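Local coordinates for protein succinyl-CoA:3-ketoacid-coenzyme A transferase subunit B (Bacillus subtilis, PDB 3CDK) that probably catalyses, as subunit B of the enzyme, the transfer of coenzyme A from succinyl-CoA to a 3-oxo acid, releasing succinate, at residues M108-E112 and V157-L163; R187-T191 and A208-S213. All blocks are in the same frame, centred on the assembly; numbering follows the deposited sequence.

Contact 1: M108-E112 and V157-L163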
ATOM      1  N   MET B 108       7.096 -30.481   3.774  1.00 42.40           N
ATOM      2  CA  MET B 108       7.245 -31.790   3.150  1.00 44.67           C
ATOM      3  C   MET B 108       8.706 -32.301   3.166  1.00 44.42           C
ATOM      4  O   MET B 108       8.939 -33.518   3.183  1.00 44.74           O
ATOM      5  CB  MET B 108       6.683 -31.778   1.727  1.00 45.35           C
ATOM      6  CG  MET B 108       5.196 -32.082   1.633  1.00 47.05           C
ATOM      7  SD  MET B 108       4.431 -31.162   0.260  1.00 52.82           S
ATOM      8  CE  MET B 108       2.713 -31.681   0.524  1.00 52.44           C
ATOM      9  N   GLU B 109       9.664 -31.364   3.169  1.00 43.09           N
ATOM     10  CA  GLU B 109      11.107 -31.657   3.201  1.00 42.41           C
ATOM     11  C   GLU B 109      11.840 -30.438   3.711  1.00 41.03           C
ATOM     12  O   GLU B 109      11.400 -29.312   3.476  1.00 39.45           O
ATOM     13  CB  GLU B 109      11.662 -31.953   1.807  1.00 42.62           C
ATOM     14  CG  GLU B 109      11.510 -33.358   1.296  1.00 44.16           C
ATOM     15  CD  GLU B 109      12.074 -33.527  -0.114  1.00 47.33           C
ATOM     16  OE1 GLU B 109      12.472 -32.515  -0.740  1.00 49.14           O
ATOM     17  OE2 GLU B 109      12.123 -34.672  -0.614  1.00 49.34           O
ATOM     18  N   VAL B 110      12.962 -30.669   4.390  1.00 40.82           N
ATOM     19  CA  VAL B 110      13.902 -29.630   4.756  1.00 41.03           C
ATOM     20  C   VAL B 110      15.305 -30.137   4.383  1.00 43.34           C
ATOM     21  O   VAL B 110      15.528 -31.350   4.282  1.00 45.14           O
ATOM     22  CB  VAL B 110      13.776 -29.232   6.244  1.00 40.23           C
ATOM     23  CG1 VAL B 110      14.830 -28.239   6.636  1.00 39.50           C
ATOM     24  CG2 VAL B 110      12.456 -28.613   6.526  1.00 38.22           C
ATOM     25  N   SER B 111      16.243 -29.221   4.144  1.00 44.68           N
ATOM     26  CA  SER B 111      17.595 -29.595   3.696  1.00 46.41           C
ATOM     27  C   SER B 111      18.641 -29.049   4.634  1.00 47.22           C
ATOM     28  O   SER B 111      18.341 -28.156   5.444  1.00 46.35           O
ATOM     29  CB  SER B 111      17.884 -29.103   2.264  1.00 46.99           C
ATOM     30  OG  SER B 111      18.209 -27.713   2.228  1.00 47.27           O
ATOM     31  N   GLU B 112      19.853 -29.606   4.506  1.00 49.11           N
ATOM     32  CA  GLU B 112      21.085 -29.199   5.220  1.00 50.86           C
ATOM     33  C   GLU B 112      21.230 -27.702   5.429  1.00 50.26           C
ATOM     34  O   GLU B 112      21.586 -27.251   6.523  1.00 49.79           O
ATOM     35  CB  GLU B 112      22.320 -29.658   4.431  1.00 52.06           C
ATOM     36  CG  GLU B 112      22.703 -31.093   4.662  1.00 55.63           C
ATOM     37  CD  GLU B 112      23.792 -31.590   3.744  1.00 57.60           C
ATOM     38  OE1 GLU B 112      24.149 -30.909   2.777  1.00 59.47           O
ATOM     39  OE2 GLU B 112      24.299 -32.687   3.988  1.00 59.43           O
ATOM     40  N   VAL B 157      14.540 -35.199   5.963  1.00 49.09           N
ATOM     41  CA  VAL B 157      15.601 -34.257   6.323  1.00 48.72           C
ATOM     42  C   VAL B 157      16.822 -34.557   5.473  1.00 49.63           C
ATOM     43  O   VAL B 157      17.584 -35.473   5.763  1.00 50.70           O
ATOM     44  CB  VAL B 157      15.952 -34.345   7.828  1.00 48.74           C
ATOM     45  CG1 VAL B 157      16.756 -33.138   8.240  1.00 47.47           C
ATOM     46  CG2 VAL B 157      14.683 -34.445   8.673  1.00 46.73           C
ATOM     47  N   LYS B 158      17.004 -33.766   4.425  1.00 49.76           N
ATOM     48  CA  LYS B 158      17.857 -34.185   3.313  1.00 50.42           C
ATOM     49  C   LYS B 158      19.003 -33.245   3.038  1.00 50.78           C
ATOM     50  O   LYS B 158      18.970 -32.100   3.471  1.00 50.23           O
ATOM     51  CB  LYS B 158      17.035 -34.274   2.036  1.00 49.97           C
ATOM     52  CG  LYS B 158      15.553 -34.149   2.223  1.00 48.63           C
ATOM     53  CD  LYS B 158      14.872 -34.939   1.148  1.00 49.56           C
ATOM     54  CE  LYS B 158      14.963 -36.399   1.477  1.00 51.99           C
ATOM     55  NZ  LYS B 158      15.292 -37.178   0.274  1.00 52.72           N
ATOM     56  N   LYS B 159      19.999 -33.747   2.299  1.00 52.28           N
ATOM     57  CA  LYS B 159      21.102 -32.942   1.794  1.00 52.90           C
ATOM     58  C   LYS B 159      20.517 -31.900   0.899  1.00 51.22           C
ATOM     59  O   LYS B 159      20.690 -30.719   1.111  1.00 51.59           O
ATOM     60  CB  LYS B 159      22.072 -33.769   0.953  1.00 54.35           C
ATOM     61  CG  LYS B 159      23.046 -34.570   1.745  1.00 58.22           C
ATOM     62  CD  LYS B 159      24.456 -34.518   1.161  1.00 61.20           C
ATOM     63  CE  LYS B 159      25.437 -34.926   2.230  1.00 64.09           C
ATOM     64  NZ  LYS B 159      26.492 -35.865   1.715  1.00 70.05           N
ATOM     65  N   THR B 160      19.808 -32.349  -0.112  1.00 50.11           N
ATOM     66  CA  THR B 160      19.231 -31.456  -1.076  1.00 49.16           C
ATOM     67  C   THR B 160      17.750 -31.821  -1.252  1.00 47.44           C
ATOM     68  O   THR B 160      17.388 -32.989  -1.196  1.00 47.15           O
ATOM     69  CB  THR B 160      20.046 -31.472  -2.385  1.00 49.98           C
ATOM     70  OG1 THR B 160      19.264 -30.899  -3.428  1.00 52.48           O
ATOM     71  CG2 THR B 160      20.427 -32.873  -2.809  1.00 51.69           C
ATOM     72  N   CYS B 161      16.887 -30.824  -1.417  1.00 45.74           N
ATOM     73  CA  CYS B 161      15.451 -31.096  -1.512  1.00 45.00           C
ATOM     74  C   CYS B 161      15.117 -31.701  -2.850  1.00 45.75           C
ATOM     75  O   CYS B 161      15.692 -31.298  -3.853  1.00 46.48           O
ATOM     76  CB  CYS B 161      14.632 -29.828  -1.308  1.00 43.63           C
ATOM     77  SG  CYS B 161      14.279 -29.486   0.422  1.00 44.67           S
ATOM     78  N   SER B 162      14.195 -32.664  -2.871  1.00 46.19           N
ATOM     79  CA  SER B 162      13.755 -33.258  -4.130  1.00 46.62           C
ATOM     80  C   SER B 162      12.454 -32.619  -4.636  1.00 45.65           C
ATOM     81  O   SER B 162      12.003 -32.887  -5.737  1.00 46.36           O
ATOM     82  CB  SER B 162      13.603 -34.758  -3.979  1.00 47.07           C
ATOM     83  OG  SER B 162      12.622 -35.011  -3.017  1.00 46.39           O
ATOM     84  N   LEU B 163      11.868 -31.741  -3.843  1.00 44.03           N
ATOM     85  CA  LEU B 163      10.595 -31.138  -4.212  1.00 42.68           C
ATOM     86  C   LEU B 163      10.733 -29.651  -4.511  1.00 41.22           C
ATOM     87  O   LEU B 163      11.678 -29.010  -4.077  1.00 41.14           O
ATOM     88  CB  LEU B 163       9.594 -31.341  -3.073  1.00 42.41           C
ATOM     89  CG  LEU B 163       9.241 -32.789  -2.733  1.00 43.85           C
ATOM     90  CD1 LEU B 163       8.422 -32.796  -1.463  1.00 44.32           C
ATOM     91  CD2 LEU B 163       8.488 -33.485  -3.867  1.00 44.18           C
TER
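Val110 pairs with Val157, and Ser111 with Lys158, in a short parallel register that joins strand 109-111, the middle strand of a small three-stranded mixed sheet, to strand 157-158. Lys158 N donates to Val110 O at 2.8 Å. One step further, Glu112 N is bonded to Lys158 O, an oxygen whose modelled place is less sure. The two valines occupy one face of the sheet, Ser111 and Lys158 the other. On its second side strand 109-111 meets strand 116-117, where Met108 and Glu109 both face Ala117 in a classic beta bulge.

Beyond Lys159 the chain doubles back, and residues 161-163 come round the carboxylate of Glu109. With CG placed opposite the carbonyl carbon (chi1 -84°) and the chain extended beyond it, this side chain reaches out to the returning loop. Ser162 N approaches Glu109 OE1 at 2.7 Å from the syn side, 17° out of the carboxylate plane. Leu163 N adds a weak bond to the same oxygen. Ser162 OG also approaches OE2, very close in the model, so the details of that bond are doubtful. The aliphatic part of Lys158 crosses the glutamate, its CD 3.7 Å from Glu109 CG; its NZ stops 4.1 Å from Glu109 OE2, beyond a salt bridge, and pairs instead with Glu207. Cys161 SG packs 3.9 Å from Glu109 CB, and Leu163 CD1 meets Met108 CB at 3.8 Å. Farther along, Glu112 and Lys159 run side by side in the same direction.

One sound bond, from Ser162 N, with the weak one from Leu163 N and the doubtful one from Ser162 OG, thus ties the buried Glu109 to the loop and probably limits the rotation of its carboxylate. The nearby Lys158 ammonium would probably favour the ionised form of Glu109.

Contact 2: R187-T191 and A208-S213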
ATOM      1  N   ARG B 187      24.680 -24.119   7.856  1.00 62.83           N
ATOM      2  CA  ARG B 187      25.029 -25.357   8.544  1.00 63.95           C
ATOM      3  C   ARG B 187      23.873 -25.808   9.430  1.00 61.91           C
ATOM      4  O   ARG B 187      23.198 -24.991  10.047  1.00 61.37           O
ATOM      5  CB  ARG B 187      26.334 -25.185   9.353  1.00 65.92           C
ATOM      6  CG  ARG B 187      26.158 -24.525  10.749  1.00 69.19           C
ATOM      7  CD  ARG B 187      27.390 -23.749  11.249  1.00 72.76           C
ATOM      8  NE  ARG B 187      28.589 -24.578  11.484  1.00 78.35           N
ATOM      9  CZ  ARG B 187      28.833 -25.315  12.579  1.00 81.70           C
ATOM     10  NH1 ARG B 187      27.945 -25.386  13.573  1.00 81.54           N
ATOM     11  NH2 ARG B 187      29.977 -26.004  12.677  1.00 82.79           N
ATOM     12  N   MET B 188      23.641 -27.109   9.478  1.00 60.59           N
ATOM     13  CA  MET B 188      22.632 -27.659  10.356  1.00 59.35           C
ATOM     14  C   MET B 188      23.317 -28.288  11.571  1.00 60.97           C
ATOM     15  O   MET B 188      24.392 -28.903  11.468  1.00 61.61           O
ATOM     16  CB  MET B 188      21.785 -28.683   9.605  1.00 58.46           C
ATOM     17  CG  MET B 188      20.598 -29.221  10.370  1.00 57.27           C
ATOM     18  SD  MET B 188      19.556 -30.378   9.441  1.00 56.27           S
ATOM     19  CE  MET B 188      20.682 -31.701   9.071  1.00 54.99           C
ATOM     20  N   THR B 189      22.680 -28.132  12.728  1.00 60.95           N
ATOM     21  CA  THR B 189      23.239 -28.586  13.979  1.00 61.58           C
ATOM     22  C   THR B 189      22.140 -29.205  14.802  1.00 60.94           C
ATOM     23  O   THR B 189      21.091 -28.608  15.010  1.00 60.02           O
ATOM     24  CB  THR B 189      23.840 -27.414  14.736  1.00 62.29           C
ATOM     25  OG1 THR B 189      24.923 -26.869  13.970  1.00 63.45           O
ATOM     26  CG2 THR B 189      24.340 -27.843  16.098  1.00 63.39           C
ATOM     27  N   LEU B 190      22.373 -30.423  15.260  1.00 61.62           N
ATOM     28  CA  LEU B 190      21.382 -31.079  16.061  1.00 61.69           C
ATOM     29  C   LEU B 190      21.502 -30.517  17.447  1.00 61.94           C
ATOM     30  O   LEU B 190      22.579 -30.507  18.039  1.00 63.25           O
ATOM     31  CB  LEU B 190      21.589 -32.578  16.029  1.00 62.70           C
ATOM     32  CG  LEU B 190      20.860 -33.433  17.054  1.00 63.76           C
ATOM     33  CD1 LEU B 190      19.354 -33.253  16.982  1.00 62.81           C
ATOM     34  CD2 LEU B 190      21.256 -34.858  16.789  1.00 66.52           C
ATOM     35  N   THR B 191      20.379 -30.067  17.978  1.00 60.81           N
ATOM     36  CA  THR B 191      20.404 -29.167  19.119  1.00 60.15           C
ATOM     37  C   THR B 191      19.674 -29.699  20.386  1.00 61.00           C
ATOM     38  O   THR B 191      20.090 -29.418  21.508  1.00 62.43           O
ATOM     39  CB  THR B 191      19.964 -27.742  18.646  1.00 58.79           C
ATOM     40  OG1 THR B 191      20.607 -26.748  19.439  1.00 59.88           O
ATOM     41  CG2 THR B 191      18.455 -27.552  18.673  1.00 56.91           C
ATOM     42  N   ALA B 208      20.352 -35.488   5.568  1.00 50.72           N
ATOM     43  CA  ALA B 208      21.154 -34.295   5.783  1.00 50.34           C
ATOM     44  C   ALA B 208      22.431 -34.538   6.607  1.00 51.84           C
ATOM     45  O   ALA B 208      22.501 -35.469   7.406  1.00 52.54           O
ATOM     46  CB  ALA B 208      20.316 -33.250   6.459  1.00 48.98           C
ATOM     47  N   ASP B 209      23.432 -33.681   6.380  1.00 53.03           N
ATOM     48  CA  ASP B 209      24.625 -33.524   7.227  1.00 54.07           C
ATOM     49  C   ASP B 209      24.401 -32.481   8.307  1.00 52.68           C
ATOM     50  O   ASP B 209      23.935 -31.350   8.029  1.00 52.00           O
ATOM     51  CB  ASP B 209      25.799 -33.000   6.412  1.00 55.60           C
ATOM     52  CG  ASP B 209      26.640 -34.088   5.833  1.00 60.30           C
ATOM     53  OD1 ASP B 209      26.212 -35.263   5.885  1.00 63.90           O
ATOM     54  OD2 ASP B 209      27.742 -33.756   5.333  1.00 64.09           O
ATOM     55  N   PHE B 210      24.780 -32.833   9.522  1.00 52.20           N
ATOM     56  CA  PHE B 210      24.691 -31.899  10.599  1.00 51.93           C
ATOM     57  C   PHE B 210      25.838 -32.034  11.581  1.00 53.98           C
ATOM     58  O   PHE B 210      26.353 -33.121  11.810  1.00 55.33           O
ATOM     59  CB  PHE B 210      23.356 -32.056  11.317  1.00 50.39           C
ATOM     60  CG  PHE B 210      23.033 -33.464  11.702  1.00 50.14           C
ATOM     61  CD1 PHE B 210      23.550 -34.020  12.887  1.00 50.46           C
ATOM     62  CD2 PHE B 210      22.197 -34.239  10.905  1.00 48.75           C
ATOM     63  CE1 PHE B 210      23.239 -35.327  13.264  1.00 52.02           C
ATOM     64  CE2 PHE B 210      21.884 -35.563  11.275  1.00 51.16           C
ATOM     65  CZ  PHE B 210      22.408 -36.109  12.453  1.00 51.91           C
ATOM     66  N   ALA B 211      26.238 -30.901  12.143  1.00 54.88           N
ATOM     67  CA  ALA B 211      27.053 -30.870  13.341  1.00 56.33           C
ATOM     68  C   ALA B 211      26.181 -31.276  14.523  1.00 56.90           C
ATOM     69  O   ALA B 211      24.991 -30.966  14.573  1.00 55.91           O
ATOM     70  CB  ALA B 211      27.616 -29.471  13.552  1.00 56.04           C
ATOM     71  N   VAL B 212      26.738 -32.004  15.474  1.00 59.96           N
ATOM     72  CA  VAL B 212      25.991 -32.135  16.712  1.00 61.97           C
ATOM     73  C   VAL B 212      26.485 -31.106  17.712  1.00 63.00           C
ATOM     74  O   VAL B 212      27.685 -30.956  17.913  1.00 63.75           O
ATOM     75  CB  VAL B 212      25.763 -33.582  17.200  1.00 62.27           C
ATOM     76  CG1 VAL B 212      26.517 -34.583  16.340  1.00 62.92           C
ATOM     77  CG2 VAL B 212      26.029 -33.713  18.680  1.00 63.60           C
ATOM     78  N   SER B 213      25.534 -30.366  18.277  1.00 63.31           N
ATOM     79  CA  SER B 213      25.815 -29.276  19.180  1.00 64.74           C
ATOM     80  C   SER B 213      26.716 -29.685  20.322  1.00 69.04           C
ATOM     81  O   SER B 213      26.748 -30.848  20.766  1.00 69.65           O
ATOM     82  CB  SER B 213      24.528 -28.696  19.739  1.00 63.13           C
ATOM     83  OG  SER B 213      24.796 -27.703  20.707  1.00 61.79           O
TER
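Met188 and Leu190 receive Phe210 between them where the two parallel strands of a beta-alpha-beta unit, 187-193 and 211-212, meet; helix 199-204 forms the connection. The ring of Phe210 is the main bump. With its CG between the backbone N and the carbonyl carbon (chi1 50°), it runs alongside Leu190, whose CB lies 4.0 Å from Phe210 CD1 and whose CD2 is 4.1 Å from Phe210 CE1. Met188 crosses the phenylalanine at a slant: its CG packs 4.1 Å from Phe210 CB, and its terminal methyl is modelled at the ring edge, though too close to Ala208 CB for its exact place to be trusted. Val202 and Tyr203 of the helix and Phe181 of strand 179-184 complete the hydrophobic setting of the ring.

Smaller shapes meet on the other face, where Ala211 and Thr189 pair. Ala211 CB rests 3.8 Å from Thr189 OG1, and Thr189 CG2 extends toward the next residues, 3.7 Å from Ser213 CB. Between these two faces, three backbone bonds set the register: Ala211 N gives to Met188 O, Leu190 N to Ala211 O, and, at the end of the pair, Ser213 N to Leu190 O at 3.0 Å.

From the N terminus, contact 1 closes first: pairing 108-112 with 157-163 encloses 44 residues, among them strand 116-117, helix 132-138 and strand 141-145. Contact 2 follows in series, closing a shorter loop of 16 residues that carries helix 199-204, so the two loops neither nest nor cross. The first belongs to the small three-stranded sheet, whereas the second adds strand 211-212 to strand 187-193 of the large mixed sheet. Their centres lie 14 Å apart, and the start of 208-213 bridges them: Ala208 N probably bonds to Val157 O at 2.8 Å, and Asp209 N probably to Glu112 OE2, whose modelled place is less sure.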